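Local coordinates for protein GCN5-related N-acetyltransferase (Exiguobacterium sibiricum 255-15, PDB 3GY9) that binds coenzyme A and probably transfers an acyl group from it to an acceptor that is not known, at residues G94-M102 with P121-Q129. Sequence-based numbering, arbitrary orientation.
Sequences GTALLEKIM and PFYQGLGFQ. With COA (coenzyme A), chain B.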
# COMPACT_ATOMS: atom_id res chain seq x y z
N GLY A 94 4.51 -5.62 -6.45
CA GLY A 94 3.71 -4.42 -6.24
C GLY A 94 2.31 -4.61 -6.80
O GLY A 94 1.31 -4.20 -6.18
N THR A 95 2.22 -5.18 -7.99
CA THR A 95 0.92 -5.45 -8.58
C THR A 95 0.07 -6.34 -7.69
O THR A 95 -1.09 -6.03 -7.44
CB THR A 95 1.05 -6.02 -9.99
OG1 THR A 95 1.73 -5.06 -10.80
CG2 THR A 95 -0.31 -6.29 -10.59
N ALA A 96 0.63 -7.44 -7.19
CA ALA A 96 -0.13 -8.37 -6.36
C ALA A 96 -0.58 -7.69 -5.07
O ALA A 96 -1.70 -7.87 -4.62
CB ALA A 96 0.69 -9.59 -6.03
N LEU A 97 0.31 -6.89 -4.49
CA LEU A 97 -0.01 -6.15 -3.28
C LEU A 97 -1.16 -5.16 -3.51
O LEU A 97 -2.13 -5.14 -2.75
CB LEU A 97 1.25 -5.44 -2.82
CG LEU A 97 1.20 -4.55 -1.59
CD1 LEU A 97 0.81 -5.32 -0.33
CD2 LEU A 97 2.57 -3.87 -1.41
N LEU A 98 -1.05 -4.33 -4.55
CA LEU A 98 -2.11 -3.36 -4.83
C LEU A 98 -3.42 -4.03 -5.18
O LEU A 98 -4.47 -3.56 -4.76
CB LEU A 98 -1.69 -2.41 -5.94
CG LEU A 98 -1.12 -1.07 -5.46
CD1 LEU A 98 -2.23 -0.21 -4.82
CD2 LEU A 98 0.01 -1.26 -4.48
N GLU A 99 -3.38 -5.11 -5.94
CA GLU A 99 -4.63 -5.81 -6.31
C GLU A 99 -5.36 -6.33 -5.07
O GLU A 99 -6.58 -6.23 -4.98
CB GLU A 99 -4.38 -6.92 -7.34
CG GLU A 99 -4.06 -6.34 -8.71
CD GLU A 99 -3.83 -7.37 -9.79
OE1 GLU A 99 -3.66 -8.57 -9.47
OE2 GLU A 99 -3.81 -6.96 -10.97
N LYS A 100 -4.60 -6.82 -4.09
CA LYS A 100 -5.18 -7.28 -2.83
C LYS A 100 -5.76 -6.11 -2.03
O LYS A 100 -6.90 -6.17 -1.55
CB LYS A 100 -4.14 -8.03 -2.00
CG LYS A 100 -4.72 -8.71 -0.77
CD LYS A 100 -3.68 -9.59 -0.09
CE LYS A 100 -4.25 -10.28 1.13
NZ LYS A 100 -4.96 -11.56 0.77
N ILE A 101 -4.97 -5.04 -1.92
CA ILE A 101 -5.40 -3.84 -1.23
C ILE A 101 -6.68 -3.27 -1.83
O ILE A 101 -7.64 -2.95 -1.12
CB ILE A 101 -4.29 -2.76 -1.28
CG1 ILE A 101 -3.12 -3.17 -0.37
CG2 ILE A 101 -4.84 -1.40 -0.85
CD1 ILE A 101 -1.86 -2.34 -0.56
N MSE A 102 -6.71 -3.15 -3.15
CA MSE A 102 -7.84 -2.51 -3.84
C MSE A 102 -9.11 -3.33 -3.63
O MSE A 102 -10.17 -2.81 -3.30
CB MSE A 102 -7.52 -2.34 -5.33
CG MSE A 102 -6.40 -1.37 -5.52
SE MSE A 102 -5.63 -1.48 -7.29
CE MSE A 102 -6.94 -0.67 -8.02
N PRO A 121 3.32 5.70 -13.62
CA PRO A 121 3.03 4.61 -14.56
C PRO A 121 2.43 3.36 -13.89
O PRO A 121 1.46 2.80 -14.40
CB PRO A 121 4.40 4.30 -15.15
CG PRO A 121 5.13 5.61 -15.07
CD PRO A 121 4.72 6.17 -13.75
N PHE A 122 3.02 2.97 -12.76
CA PHE A 122 2.51 1.84 -11.98
C PHE A 122 1.04 2.05 -11.62
O PHE A 122 0.20 1.19 -11.90
CB PHE A 122 3.35 1.66 -10.71
CG PHE A 122 2.80 0.65 -9.74
CD1 PHE A 122 2.64 -0.68 -10.11
CD2 PHE A 122 2.48 1.01 -8.44
CE1 PHE A 122 2.15 -1.62 -9.21
CE2 PHE A 122 2.01 0.08 -7.54
CZ PHE A 122 1.84 -1.24 -7.94
N TYR A 123 0.73 3.20 -11.02
CA TYR A 123 -0.64 3.45 -10.56
C TYR A 123 -1.63 3.63 -11.71
O TYR A 123 -2.77 3.16 -11.62
CB TYR A 123 -0.68 4.59 -9.53
CG TYR A 123 -0.03 4.17 -8.23
CD1 TYR A 123 -0.62 3.18 -7.45
CD2 TYR A 123 1.18 4.72 -7.78
CE1 TYR A 123 -0.07 2.76 -6.27
CE2 TYR A 123 1.75 4.29 -6.58
CZ TYR A 123 1.12 3.30 -5.84
OH TYR A 123 1.63 2.82 -4.64
N GLN A 124 -1.22 4.28 -12.79
CA GLN A 124 -2.11 4.38 -13.93
C GLN A 124 -2.39 3.02 -14.54
O GLN A 124 -3.51 2.76 -14.96
CB GLN A 124 -1.60 5.37 -14.97
CG GLN A 124 -1.66 6.80 -14.44
CD GLN A 124 -1.87 7.84 -15.51
OE1 GLN A 124 -2.73 7.67 -16.38
NE2 GLN A 124 -1.12 8.93 -15.43
N GLY A 125 -1.39 2.13 -14.55
CA GLY A 125 -1.58 0.77 -15.06
C GLY A 125 -2.62 -0.02 -14.28
O GLY A 125 -3.26 -0.92 -14.80
N LEU A 126 -2.78 0.33 -13.01
CA LEU A 126 -3.79 -0.28 -12.16
C LEU A 126 -5.19 0.36 -12.29
O LEU A 126 -6.15 -0.11 -11.68
CB LEU A 126 -3.35 -0.19 -10.72
CG LEU A 126 -2.11 -1.02 -10.33
CD1 LEU A 126 -1.60 -0.56 -8.96
CD2 LEU A 126 -2.42 -2.52 -10.32
N GLY A 127 -5.28 1.46 -13.04
CA GLY A 127 -6.56 2.12 -13.29
C GLY A 127 -6.74 3.46 -12.60
O GLY A 127 -7.74 4.13 -12.83
N PHE A 128 -5.77 3.86 -11.76
CA PHE A 128 -5.87 5.16 -11.07
C PHE A 128 -5.72 6.33 -12.03
O PHE A 128 -4.99 6.28 -13.01
CB PHE A 128 -4.80 5.33 -9.99
CG PHE A 128 -5.01 4.45 -8.80
CD1 PHE A 128 -4.54 3.14 -8.79
CD2 PHE A 128 -5.70 4.91 -7.69
CE1 PHE A 128 -4.74 2.31 -7.70
CE2 PHE A 128 -5.91 4.08 -6.59
CZ PHE A 128 -5.44 2.78 -6.61
N GLN A 129 -6.45 7.40 -11.70
CA GLN A 129 -6.39 8.64 -12.45
C GLN A 129 -5.45 9.61 -11.76
O GLN A 129 -5.54 9.82 -10.55
CB GLN A 129 -7.78 9.28 -12.52
CG GLN A 129 -7.84 10.57 -13.37
CD GLN A 129 -9.21 11.23 -13.32
OE1 GLN A 129 -10.15 10.70 -12.72
NE2 GLN A 129 -9.33 12.40 -13.94
N1A COA B . 10.55 1.12 -10.13
C2A COA B . 9.36 1.81 -10.31
N3A COA B . 8.32 1.26 -11.02
C4A COA B . 8.47 0.01 -11.55
C5A COA B . 9.65 -0.70 -11.38
C6A COA B . 10.70 -0.14 -10.66
N6A COA B . 11.88 -0.74 -10.58
N7A COA B . 9.50 -1.89 -12.02
C8A COA B . 8.27 -1.94 -12.58
N9A COA B . 7.63 -0.76 -12.29
C1B COA B . 6.29 -0.34 -12.73
C2B COA B . 6.06 -0.62 -14.20
O2B COA B . 5.25 0.40 -14.75
C3B COA B . 5.32 -1.94 -14.20
O3B COA B . 4.48 -2.12 -15.31
P3B COA B . 4.91 -3.24 -16.39
O7A COA B . 3.87 -3.30 -17.48
O8A COA B . 6.26 -2.84 -16.93
O9A COA B . 5.02 -4.59 -15.73
C4B COA B . 4.51 -1.82 -12.93
O4B COA B . 5.33 -1.10 -12.02
C5B COA B . 4.08 -3.17 -12.35
O5B COA B . 5.21 -3.96 -12.11
P1A COA B . 5.46 -4.74 -10.70
O1A COA B . 4.21 -5.37 -10.19
O2A COA B . 6.60 -5.67 -10.98
O3A COA B . 5.95 -3.50 -9.81
P2A COA B . 6.90 -3.53 -8.52
O4A COA B . 6.82 -4.84 -7.76
O5A COA B . 8.25 -3.05 -8.90
O6A COA B . 6.16 -2.41 -7.64
CBP COA B . 6.50 -0.08 -7.05
CCP COA B . 6.02 -1.07 -8.11
CDP COA B . 5.59 -0.18 -5.83
CEP COA B . 6.40 1.33 -7.65
CAP COA B . 7.95 -0.42 -6.64
OAP COA B . 8.76 -0.48 -7.80
C9P COA B . 8.51 0.61 -5.71
O9P COA B . 8.27 0.56 -4.33
N8P COA B . 9.22 1.57 -6.30
C7P COA B . 9.84 2.65 -5.54
C6P COA B . 9.81 3.97 -6.32
C5P COA B . 10.71 3.88 -7.54
O5P COA B . 11.08 2.77 -7.96
N4P COA B . 11.06 5.03 -8.10
C3P COA B . 11.66 5.09 -9.42
C2P COA B . 13.08 4.54 -9.43
S1P COA B . 14.21 5.32 -8.26
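Phe122 sets the rim of its ring against the first turn of helix 93-105: CZ lies 3.5 Å from Gly94 O, which sits at the ring edge, near its plane, as Thr95 OG1 does. The ring's two faces are both covered. CD1 of Leu126 rides 3.7 Å above one, displaced toward the rim, while coenzyme A atom CCP stands centrally over the other. A CG anti to the backbone N (chi1 172°) swings the ring toward the helix, where it can fill this slot. With an alanine here, lacking the ring between Leu126 CD1 and coenzyme A CCP, a gap would probably open beside Gly94 and the cofactor would lose the apolar face it lies on. Thr95 grips coenzyme A O1A through its N and OG1, the latter at 2.6 Å, and Gly94 N donates to O4A. Leu98 knits the neighbours together: its CB meets Leu126 CD1 at 3.5 Å, the two side chains crossing at about a right angle, and its CD1 reaches the edge of Tyr123 at CE1, 3.9 Å away. One turn on, the selenomethionine Met102 bends at chi3 (75°) and packs CE 3.7 Å from Phe128 CE1; its SE, 5.1 Å from the Phe128 ring centroid, makes an oblique Met-aromatic contact. Phe128 is positioned by a Schellman motif, in which Phe128 N bonds to Tyr123 O, Gly127 N to Gln124 O, and Gly127 takes a positive phi of 110°; beyond, Leu140 of strand 138-141 touches both Met102 and Phe128. Two pyrophosphate oxygens held at a helix N-terminus, beside a packed second helix, are characteristic of the GNAT cofactor site.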